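Local coordinates for protein rubisco operon transcriptional regulator (Synechocystis sp., PDB 5Y2W) that probably acts as a LysR-type repressor coordinating carbon and nitrogen metabolism, its regulatory domain binding 2-phosphoglycolate as an effector, at residues L15-I18 with T19-Y23; E67-E71 with I72-Y76; V86-R89 with R90-L94; E144-K147 with Q148-G152. All blocks are in the same frame, centred on the assembly; numbering follows the deposited sequence.

Contact 1. Residues L15-I18 with T19-Y23; sequences LAVI and TTAKY. With PGA (2-phosphoglycolic acid), chain B.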
loop_
_atom_site.group_PDB
_atom_site.type_symbol
_atom_site.label_atom_id
_atom_site.label_comp_id
_atom_site.label_asym_id
_atom_site.label_seq_id
_atom_site.Cartn_x
_atom_site.Cartn_y
_atom_site.Cartn_z
ATOM N N LEU A 15 15.410 5.001 -2.990
ATOM C CA LEU A 15 14.334 5.979 -2.851
ATOM C C LEU A 15 13.406 5.575 -1.740
ATOM O O LEU A 15 12.917 4.403 -1.685
ATOM C CB LEU A 15 13.517 6.060 -4.141
ATOM C CG LEU A 15 14.348 6.306 -5.391
ATOM C CD1 LEU A 15 13.518 6.060 -6.631
ATOM C CD2 LEU A 15 14.922 7.714 -5.382
ATOM N N ALA A 16 13.103 6.534 -0.883
ATOM C CA ALA A 16 11.966 6.358 -0.004
ATOM C C ALA A 16 10.899 7.400 -0.364
ATOM O O ALA A 16 11.207 8.596 -0.543
ATOM C CB ALA A 16 12.362 6.385 1.464
ATOM N N VAL A 17 9.657 6.914 -0.521
ATOM C CA VAL A 17 8.542 7.743 -0.916
ATOM C C VAL A 17 7.337 7.619 0.032
ATOM O O VAL A 17 7.071 6.568 0.650
ATOM C CB VAL A 17 8.131 7.549 -2.411
ATOM C CG1 VAL A 17 9.335 7.614 -3.326
ATOM C CG2 VAL A 17 7.335 6.273 -2.659
ATOM N N ILE A 18 6.583 8.704 0.123
ATOM C CA ILE A 18 5.315 8.652 0.849
ATOM C C ILE A 18 4.276 7.790 0.110
ATOM O O ILE A 18 4.379 7.568 -1.091
ATOM C CB ILE A 18 4.781 10.047 1.133
ATOM C CG1 ILE A 18 4.721 10.854 -0.167
ATOM C CG2 ILE A 18 5.626 10.693 2.226
ATOM C CD1 ILE A 18 3.809 12.026 -0.087
ATOM N N THR A 19 3.241 7.352 0.823
ATOM C CA THR A 19 2.384 6.302 0.319
ATOM C C THR A 19 1.761 6.678 -1.000
ATOM O O THR A 19 1.614 5.852 -1.883
ATOM C CB THR A 19 1.244 5.989 1.300
ATOM O OG1 THR A 19 0.570 7.220 1.595
ATOM C CG2 THR A 19 1.769 5.358 2.574
ATOM N N THR A 20 1.403 7.927 -1.150
ATOM C CA THR A 20 0.590 8.336 -2.277
ATOM C C THR A 20 1.374 8.394 -3.608
ATOM O O THR A 20 0.805 8.577 -4.703
ATOM C CB THR A 20 -0.024 9.710 -1.966
ATOM O OG1 THR A 20 1.017 10.647 -1.565
ATOM C CG2 THR A 20 -0.972 9.567 -0.824
ATOM N N ALA A 21 2.689 8.287 -3.499
ATOM C CA ALA A 21 3.605 8.331 -4.651
ATOM C C ALA A 21 3.985 6.965 -5.180
ATOM O O ALA A 21 4.819 6.885 -6.060
ATOM C CB ALA A 21 4.867 9.087 -4.256
ATOM N N LYS A 22 3.345 5.904 -4.674
ATOM C CA LYS A 22 3.688 4.539 -4.998
ATOM C C LYS A 22 3.267 4.143 -6.408
ATOM O O LYS A 22 3.684 3.133 -6.908
ATOM C CB LYS A 22 3.036 3.575 -3.991
ATOM C CG LYS A 22 1.518 3.653 -4.048
ATOM C CD LYS A 22 0.817 2.549 -3.347
ATOM C CE LYS A 22 1.270 2.553 -1.943
ATOM N NZ LYS A 22 0.429 1.562 -1.296
ATOM N N TYR A 23 2.391 4.897 -7.047
ATOM C CA TYR A 23 2.035 4.542 -8.436
ATOM C C TYR A 23 2.893 5.323 -9.430
ATOM O O TYR A 23 3.450 4.756 -10.365
ATOM C CB TYR A 23 0.567 4.838 -8.720
ATOM C CG TYR A 23 -0.403 4.051 -7.878
ATOM C CD1 TYR A 23 -0.777 2.744 -8.243
ATOM C CD2 TYR A 23 -1.002 4.626 -6.762
ATOM C CE1 TYR A 23 -1.701 2.017 -7.483
ATOM C CE2 TYR A 23 -1.923 3.920 -5.998
ATOM C CZ TYR A 23 -2.269 2.613 -6.361
ATOM O OH TYR A 23 -3.179 1.921 -5.581
HETATM P P PGA B . 1.108 9.934 4.259
HETATM O O1P PGA B . 1.535 10.967 3.092
HETATM O O2P PGA B . 1.369 8.568 3.715
HETATM O O3P PGA B . -0.369 10.267 4.530
HETATM O O4P PGA B . 2.112 10.167 5.326
HETATM C C2 PGA B . 1.083 10.979 1.755
HETATM C C1 PGA B . 0.771 12.383 1.252
HETATM O O1 PGA B . 0.351 12.535 0.063
HETATM O O2 PGA B . 0.948 13.333 2.043
#

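Contact 2. Residues E67-E71 with I72-Y76; sequences EPPEE and IDLNY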
loop_
_atom_site.group_PDB
_atom_site.type_symbol
_atom_site.label_atom_id
_atom_site.label_comp_id
_atom_site.label_asym_id
_atom_site.label_seq_id
_atom_site.Cartn_x
_atom_site.Cartn_y
_atom_site.Cartn_z
ATOM N N GLU A 67 5.153 17.198 3.236
ATOM C CA GLU A 67 5.400 18.053 4.383
ATOM C C GLU A 67 6.809 17.679 4.902
ATOM O O GLU A 67 7.023 16.602 5.410
ATOM C CB GLU A 67 4.341 17.875 5.477
ATOM C CG GLU A 67 4.486 18.926 6.566
ATOM C CD GLU A 67 3.630 18.733 7.801
ATOM O OE1 GLU A 67 2.920 17.703 7.960
ATOM O OE2 GLU A 67 3.674 19.663 8.630
ATOM N N PRO A 68 7.780 18.574 4.733
ATOM C CA PRO A 68 9.146 18.448 5.257
ATOM C C PRO A 68 9.145 18.164 6.754
ATOM O O PRO A 68 8.461 18.880 7.494
ATOM C CB PRO A 68 9.733 19.856 5.034
ATOM C CG PRO A 68 8.990 20.372 3.861
ATOM C CD PRO A 68 7.588 19.802 3.950
ATOM N N PRO A 69 9.870 17.123 7.208
ATOM C CA PRO A 69 9.956 16.968 8.663
ATOM C C PRO A 69 10.595 18.168 9.345
ATOM O O PRO A 69 11.547 18.744 8.834
ATOM C CB PRO A 69 10.783 15.683 8.832
ATOM C CG PRO A 69 10.415 14.887 7.640
ATOM C CD PRO A 69 10.328 15.904 6.522
ATOM N N GLU A 70 10.026 18.547 10.484
ATOM C CA GLU A 70 10.396 19.792 11.142
ATOM C C GLU A 70 11.818 19.743 11.615
ATOM O O GLU A 70 12.572 20.668 11.358
ATOM C CB GLU A 70 9.443 20.103 12.290
ATOM C CG GLU A 70 8.052 20.335 11.745
ATOM C CD GLU A 70 7.155 21.151 12.632
ATOM O OE1 GLU A 70 7.143 20.900 13.858
ATOM O OE2 GLU A 70 6.447 22.022 12.072
ATOM N N GLU A 71 12.202 18.645 12.254
ATOM C CA GLU A 71 13.505 18.601 12.885
ATOM C C GLU A 71 14.604 17.967 12.050
ATOM O O GLU A 71 15.611 17.552 12.587
ATOM C CB GLU A 71 13.387 17.944 14.243
ATOM C CG GLU A 71 12.512 18.770 15.166
ATOM C CD GLU A 71 12.859 18.597 16.632
ATOM O OE1 GLU A 71 13.482 17.574 16.999
ATOM O OE2 GLU A 71 12.495 19.495 17.420
ATOM N N ILE A 72 14.425 17.907 10.734
ATOM C CA ILE A 72 15.507 17.478 9.851
ATOM C C ILE A 72 15.760 18.558 8.831
ATOM O O ILE A 72 14.803 19.160 8.308
ATOM C CB ILE A 72 15.187 16.161 9.146
ATOM C CG1 ILE A 72 15.090 15.064 10.217
ATOM C CG2 ILE A 72 16.232 15.865 8.084
ATOM C CD1 ILE A 72 14.631 13.733 9.689
ATOM N N ASP A 73 17.047 18.802 8.576
ATOM C CA ASP A 73 17.484 19.858 7.667
ATOM C C ASP A 73 17.658 19.225 6.317
ATOM O O ASP A 73 18.475 18.360 6.153
ATOM C CB ASP A 73 18.810 20.531 8.130
ATOM C CG ASP A 73 19.250 21.701 7.210
ATOM O OD1 ASP A 73 18.486 22.155 6.317
ATOM O OD2 ASP A 73 20.386 22.182 7.384
ATOM N N LEU A 74 16.880 19.695 5.360
ATOM C CA LEU A 74 16.755 19.095 4.055
ATOM C C LEU A 74 16.962 20.105 2.969
ATOM O O LEU A 74 16.510 21.261 3.098
ATOM C CB LEU A 74 15.309 18.609 3.880
ATOM C CG LEU A 74 14.911 17.436 4.740
ATOM C CD1 LEU A 74 13.423 17.125 4.586
ATOM C CD2 LEU A 74 15.767 16.248 4.359
ATOM N N ASN A 75 17.589 19.675 1.879
ATOM C CA ASN A 75 17.354 20.359 0.641
ATOM C C ASN A 75 16.126 19.723 -0.048
ATOM O O ASN A 75 15.915 18.533 0.095
ATOM C CB ASN A 75 18.549 20.235 -0.275
ATOM C CG ASN A 75 18.531 21.285 -1.352
ATOM O OD1 ASN A 75 17.668 21.301 -2.241
ATOM N ND2 ASN A 75 19.457 22.206 -1.251
ATOM N N TYR A 76 15.359 20.505 -0.819
ATOM C CA TYR A 76 14.284 19.968 -1.631
ATOM C C TYR A 76 13.681 20.871 -2.663
ATOM O O TYR A 76 13.688 22.100 -2.534
ATOM C CB TYR A 76 13.135 19.461 -0.769
ATOM C CG TYR A 76 12.627 20.398 0.279
ATOM C CD1 TYR A 76 11.572 21.248 0.030
ATOM C CD2 TYR A 76 13.143 20.376 1.549
ATOM C CE1 TYR A 76 11.059 22.069 1.037
ATOM C CE2 TYR A 76 12.657 21.193 2.544
ATOM C CZ TYR A 76 11.599 22.034 2.288
ATOM O OH TYR A 76 11.161 22.854 3.301
#

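Contact 3. Residues V86-R89 with R90-L94; sequences VIAR and RDHPL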
loop_
_atom_site.group_PDB
_atom_site.type_symbol
_atom_site.label_atom_id
_atom_site.label_comp_id
_atom_site.label_asym_id
_atom_site.label_seq_id
_atom_site.Cartn_x
_atom_site.Cartn_y
_atom_site.Cartn_z
ATOM N N VAL A 86 -11.719 15.319 -0.740
ATOM C CA VAL A 86 -12.765 14.549 -0.096
ATOM C C VAL A 86 -13.361 13.488 -1.034
ATOM O O VAL A 86 -13.881 13.790 -2.095
ATOM C CB VAL A 86 -13.870 15.461 0.488
ATOM C CG1 VAL A 86 -14.943 14.634 1.160
ATOM C CG2 VAL A 86 -13.273 16.428 1.515
ATOM N N ILE A 87 -13.301 12.238 -0.592
ATOM C CA ILE A 87 -13.796 11.148 -1.358
ATOM C C ILE A 87 -14.946 10.500 -0.641
ATOM O O ILE A 87 -14.902 10.280 0.575
ATOM C CB ILE A 87 -12.696 10.118 -1.584
ATOM C CG1 ILE A 87 -11.544 10.787 -2.369
ATOM C CG2 ILE A 87 -13.256 8.918 -2.371
ATOM C CD1 ILE A 87 -10.253 10.037 -2.269
ATOM N N ALA A 88 -15.972 10.192 -1.412
ATOM C CA ALA A 88 -17.112 9.472 -0.890
ATOM C C ALA A 88 -17.559 8.422 -1.894
ATOM O O ALA A 88 -16.982 8.270 -2.984
ATOM C CB ALA A 88 -18.255 10.426 -0.590
ATOM N N ARG A 89 -18.583 7.674 -1.516
ATOM C CA ARG A 89 -19.170 6.818 -2.489
ATOM C C ARG A 89 -20.185 7.609 -3.243
ATOM O O ARG A 89 -20.735 8.573 -2.723
ATOM C CB ARG A 89 -19.765 5.599 -1.841
ATOM C CG ARG A 89 -20.076 4.522 -2.885
ATOM C CD ARG A 89 -20.351 3.218 -2.205
ATOM N NE ARG A 89 -21.694 3.256 -1.598
ATOM C CZ ARG A 89 -22.210 2.241 -0.915
ATOM N NH1 ARG A 89 -21.493 1.139 -0.769
ATOM N NH2 ARG A 89 -23.427 2.329 -0.359
ATOM N N ARG A 90 -20.425 7.211 -4.479
ATOM C CA ARG A 90 -21.262 7.963 -5.408
ATOM C C ARG A 90 -22.761 8.035 -5.004
ATOM O O ARG A 90 -23.479 8.840 -5.520
ATOM C CB ARG A 90 -21.111 7.357 -6.823
ATOM C CG ARG A 90 -21.675 5.940 -6.951
ATOM C CD ARG A 90 -21.216 5.204 -8.209
ATOM N NE ARG A 90 -21.725 5.804 -9.438
ATOM C CZ ARG A 90 -21.344 5.465 -10.671
ATOM N NH1 ARG A 90 -21.881 6.088 -11.712
ATOM N NH2 ARG A 90 -20.428 4.514 -10.877
ATOM N N ASP A 91 -23.224 7.227 -4.058
ATOM C CA ASP A 91 -24.613 7.324 -3.584
ATOM C C ASP A 91 -24.662 8.300 -2.398
ATOM O O ASP A 91 -25.713 8.532 -1.788
ATOM C CB ASP A 91 -25.142 5.927 -3.190
ATOM C CG ASP A 91 -24.264 5.231 -2.131
ATOM O OD1 ASP A 91 -23.064 5.605 -1.873
ATOM O OD2 ASP A 91 -24.781 4.269 -1.552
ATOM N N HIS A 92 -23.540 8.911 -2.067
ATOM C CA HIS A 92 -23.572 9.825 -0.958
ATOM C C HIS A 92 -24.525 10.940 -1.349
ATOM O O HIS A 92 -24.524 11.354 -2.485
ATOM C CB HIS A 92 -22.185 10.355 -0.672
ATOM C CG HIS A 92 -22.068 11.074 0.617
ATOM N ND1 HIS A 92 -22.405 12.398 0.755
ATOM C CD2 HIS A 92 -21.588 10.679 1.820
ATOM C CE1 HIS A 92 -22.163 12.788 1.998
ATOM N NE2 HIS A 92 -21.653 11.765 2.660
ATOM N N PRO A 93 -25.309 11.454 -0.393
ATOM C CA PRO A 93 -26.305 12.535 -0.674
ATOM C C PRO A 93 -25.754 13.835 -1.225
ATOM O O PRO A 93 -26.487 14.617 -1.857
ATOM C CB PRO A 93 -26.936 12.797 0.716
ATOM C CG PRO A 93 -26.737 11.516 1.461
ATOM C CD PRO A 93 -25.451 10.923 0.981
ATOM N N LEU A 94 -24.470 14.085 -0.951
ATOM C CA LEU A 94 -23.784 15.258 -1.460
ATOM C C LEU A 94 -22.973 14.971 -2.684
ATOM O O LEU A 94 -22.352 15.878 -3.258
ATOM C CB LEU A 94 -22.885 15.864 -0.424
ATOM C CG LEU A 94 -23.556 16.204 0.879
ATOM C CD1 LEU A 94 -22.449 16.632 1.831
ATOM C CD2 LEU A 94 -24.639 17.266 0.684
#

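Contact 4. Residues E144-K147 with Q148-G152; sequences EAIK and QAIAG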
loop_
_atom_site.group_PDB
_atom_site.type_symbol
_atom_site.label_atom_id
_atom_site.label_comp_id
_atom_site.label_asym_id
_atom_site.label_seq_id
_atom_site.Cartn_x
_atom_site.Cartn_y
_atom_site.Cartn_z
ATOM N N GLU A 144 -5.336 2.360 0.211
ATOM C CA GLU A 144 -6.141 1.437 -0.583
ATOM C C GLU A 144 -7.220 0.924 0.358
ATOM O O GLU A 144 -8.336 0.811 -0.014
ATOM C CB GLU A 144 -5.342 0.241 -1.103
ATOM C CG GLU A 144 -3.875 0.542 -1.351
ATOM C CD GLU A 144 -3.764 1.458 -2.523
ATOM O OE1 GLU A 144 -4.472 1.090 -3.499
ATOM O OE2 GLU A 144 -3.050 2.527 -2.462
ATOM N N ALA A 145 -6.852 0.633 1.598
ATOM C CA ALA A 145 -7.826 0.150 2.613
ATOM C C ALA A 145 -8.959 1.140 2.749
ATOM O O ALA A 145 -10.094 0.727 2.774
ATOM C CB ALA A 145 -7.141 -0.025 3.949
ATOM N N ILE A 146 -8.621 2.449 2.788
ATOM C CA ILE A 146 -9.591 3.456 2.902
ATOM C C ILE A 146 -10.478 3.534 1.678
ATOM O O ILE A 146 -11.697 3.662 1.810
ATOM C CB ILE A 146 -8.986 4.841 3.190
ATOM C CG1 ILE A 146 -8.347 4.847 4.554
ATOM C CG2 ILE A 146 -10.092 5.872 3.154
ATOM C CD1 ILE A 146 -7.639 6.122 4.934
ATOM N N LYS A 147 -9.932 3.415 0.482
ATOM C CA LYS A 147 -10.817 3.407 -0.712
ATOM C C LYS A 147 -11.806 2.217 -0.695
ATOM O O LYS A 147 -12.970 2.351 -1.088
ATOM C CB LYS A 147 -10.021 3.326 -1.984
ATOM C CG LYS A 147 -9.249 4.619 -2.249
ATOM C CD LYS A 147 -8.634 4.624 -3.634
ATOM C CE LYS A 147 -7.428 3.703 -3.776
ATOM N NZ LYS A 147 -7.145 3.594 -5.231
ATOM N N GLN A 148 -11.305 1.039 -0.356
ATOM C CA GLN A 148 -12.177 -0.114 -0.117
ATOM C C GLN A 148 -13.254 0.184 0.929
ATOM O O GLN A 148 -14.393 -0.100 0.717
ATOM C CB GLN A 148 -11.359 -1.318 0.363
ATOM C CG GLN A 148 -10.818 -2.172 -0.750
ATOM C CD GLN A 148 -11.909 -2.815 -1.578
ATOM O OE1 GLN A 148 -12.982 -3.161 -1.084
ATOM N NE2 GLN A 148 -11.660 -2.917 -2.860
ATOM N N ALA A 149 -12.895 0.778 2.050
ATOM C CA ALA A 149 -13.937 1.080 3.059
ATOM C C ALA A 149 -15.021 2.035 2.560
ATOM O O ALA A 149 -16.232 1.844 2.819
ATOM C CB ALA A 149 -13.319 1.569 4.354
ATOM N N ILE A 150 -14.605 3.018 1.766
ATOM C CA ILE A 150 -15.534 3.977 1.256
ATOM C C ILE A 150 -16.444 3.257 0.283
ATOM O O ILE A 150 -17.638 3.469 0.297
ATOM C CB ILE A 150 -14.849 5.100 0.509
ATOM C CG1 ILE A 150 -14.011 5.942 1.468
ATOM C CG2 ILE A 150 -15.867 5.970 -0.233
ATOM C CD1 ILE A 150 -13.046 6.827 0.716
ATOM N N ALA A 151 -15.858 2.456 -0.600
ATOM C CA ALA A 151 -16.640 1.704 -1.555
ATOM C C ALA A 151 -17.622 0.782 -0.821
ATOM O O ALA A 151 -18.702 0.576 -1.316
ATOM C CB ALA A 151 -15.753 0.890 -2.453
ATOM N N GLY A 152 -17.251 0.229 0.339
ATOM C CA GLY A 152 -18.188 -0.619 1.112
ATOM C C GLY A 152 -19.117 0.177 2.024
ATOM O O GLY A 152 -19.697 -0.392 2.954
#

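Contact 1. Residues L15-I18 with T19-Y23
The chain turns as soon as it leaves strand 11-18: the amide N of Ala21 reaches back to the carbonyl O of Ile18 (3.0 Å), approaching from 41° above the carbonyl plane. This is a strand-to-loop corner of the periplasmic-binding-protein fold of LysR effector domains, where an inner strand of the five-stranded sheet opens into the ligand pocket. Beneath the corner, Val17 CB lies 4.1 Å from Ala21 CB. The small methyl suits this inner side, since the neighbouring strands 39-46 and 62-65 already crowd Val17 with Leu43, Val45 and Ile64.

On the pocket side two threonines divide the ligand between them. Thr19 OG1 donates to O2P of the phosphate at 2.6 Å, and Thr20 OG1 donates to O1 of the carboxylate, also at 2.6 Å. Both hydroxyls sit between their own backbone N and carbonyl carbon (chi1 53° and 52°), a rotation that turns both OG1 atoms to the ligand. Thr19 OG1 is gripped further by Asn143 and weakly by Arg113, which ties this loop to the other side of the pocket. Arg113, Arg185, Asn82, Ser117, Gly118 and Thr119 supply further hydrogen bonds to the ligand. Ile18 adds a van der Waals contact: its CG1 arm points at the ligand, and the terminal CD1 meets carboxylate carbon C1 at 3.3 Å and Thr20 OG1 at 3.4 Å.

Contact 2. Residues E67-E71 with I72-Y76
Tyr76 OH lies 3.3 Å from Pro68 CG, the closest approach between these side chains. The same CG is 3.5 Å from Tyr76 CZ, so the pyrrolidine ring rests obliquely on the phenol end of the ring, the two side chains crossing at about a right angle. The loop returns on itself through a type I turn from Pro69 to Ile72, bringing the start of strand 74-79 under the two prolines. The proline rings restrict phi, in keeping with the extended backbone here, while Glu70 and Glu71, at the turn's middle positions, lie exposed, as suits charged residues.

Pro69 packs on two side chains of the returning chain: its CD touches Leu74 CD1 at 3.8 Å, and its CB is a looser 4.4 Å from Ile72 CD1. Ile72 also packs on Met55 of helix 48-56, and Leu74 on Leu192 of strand 186-192. Replacing Tyr76 by alanine takes away the ring on which Pro68 rests and which stacks edge-to-face with Tyr188, and is likely to let the proline loop move more freely. The contacts across this loop are mainly between carbon atoms, with two stiff prolines packed against the start of the edge strand.

Contact 3. Residues V86-R89 with R90-L94
A type I beta turn from Arg89 to His92 ends strand 81-89, with the amide N of His92 bonded to the carbonyl O of Arg89 at 2.9 Å and lying above the plane of that carbonyl. Arg89 grips Asp91 side-on, one nitrogen to each oxygen: NE to OD1 at 2.7 Å, nearly straight at 175°, and NH2 to OD2 at 2.6 Å. OD2 is met on its syn side, whereas OD1 is met from above the carboxylate plane, in keeping with the 48° between the two planes. A bend late in the arginine chain (chi3 75°) carries the guanidinium round to the carboxylate. The remaining nitrogen, NH1, bonds to the carbonyl of Ala151 at the end of helix 143-151.

Just before the turn, Ala88 CB meets His92 CB at 3.9 Å; a small residue suits this place, where Ile156 and Leu176 also close in. His92 ND1 accepts from Leu94 N at 3.2 Å while NE2 bonds to Glu108, and Pro93 CD sits over the rim of one ring face, so the imidazole is fixed in rotation. A methionine in place of Arg89 would probably leave Asp91 without its counter-charge and the Ala151 carbonyl without this donor. One guanidinium thus probably offsets the charge of a turn carboxylate and, through its third nitrogen, fastens strand 81-89 to a helix end.

Contact 4. Residues E144-K147 with Q148-G152
Glu144 O receives the amide N of Gln148 at 3.0 Å in a nearly straight bond (177°), the first of four successive i to i+4 bonds that make this the body of alpha-helix 143-151. Ala145 O accepts Ala149 N at 2.9 Å, Ile146 O accepts Ile150 N at 3.0 Å, and Lys147 O accepts Ala151 N at 2.9 Å. Gly152 N continues the series to Gln148 O, although its own backbone is the first to leave helical angles. Before the helix, Ser142 OG bonds to the amide of Ala145 and weakly to that of Glu144; at the far end, Ala151 O has a donor from strand 81-89, so two amides at the start and the last helical carbonyl have partners outside the helix's own bonding.

The side chains sort by face. Ile146 CG2 meets Ile150 CD1 at 3.9 Å, one turn apart, forming an apolar ridge that packs on Ser157 and, through Ile146, on Leu159 of strand 157-160. Ala145 and Ala149, small enough to lie close, rest on Leu140. Lys147 is buried but not without partners: a bend at chi3 (-73°) helps carry NZ to Thr163 O and into a salt bridge with Glu167. Glu144 and Gln148 turn to the dimer interface, where both pack on Tyr23 of the second subunit. Glu144 also has a long, weak ion pair with Lys22 NZ of its own chain. The buried lysine is paid for by a carboxylate and a carbonyl from the chain between strands 157-160 and 173-176, while the apolar face of the helix packs on the neighbouring sheet.

Overall arrangement
Contacts 1 and 2 belong to the lobe built on the five-stranded sheet; contacts 3 and 4 lie in the lobe of the three-stranded sheet, and the ligand sits between. Contact 1 touches 2-phosphoglycolate directly, whereas the side chains of Pro68 in contact 2 and Ile146 in contact 4 stand about 9 Å and 8 Å from it. Contacts 3 and 4 are neighbours, centres 12 Å apart, joined by Arg89 NH1 to Ala151 O at 2.9 Å and by Ile150 packing on strand 81-89. Contacts 1 and 4 meet where Tyr23 OH approaches the Glu144 carboxylate (3.2 Å to OE2), and both touch the second subunit. Contacts 2 and 3 have centres 35 Å apart.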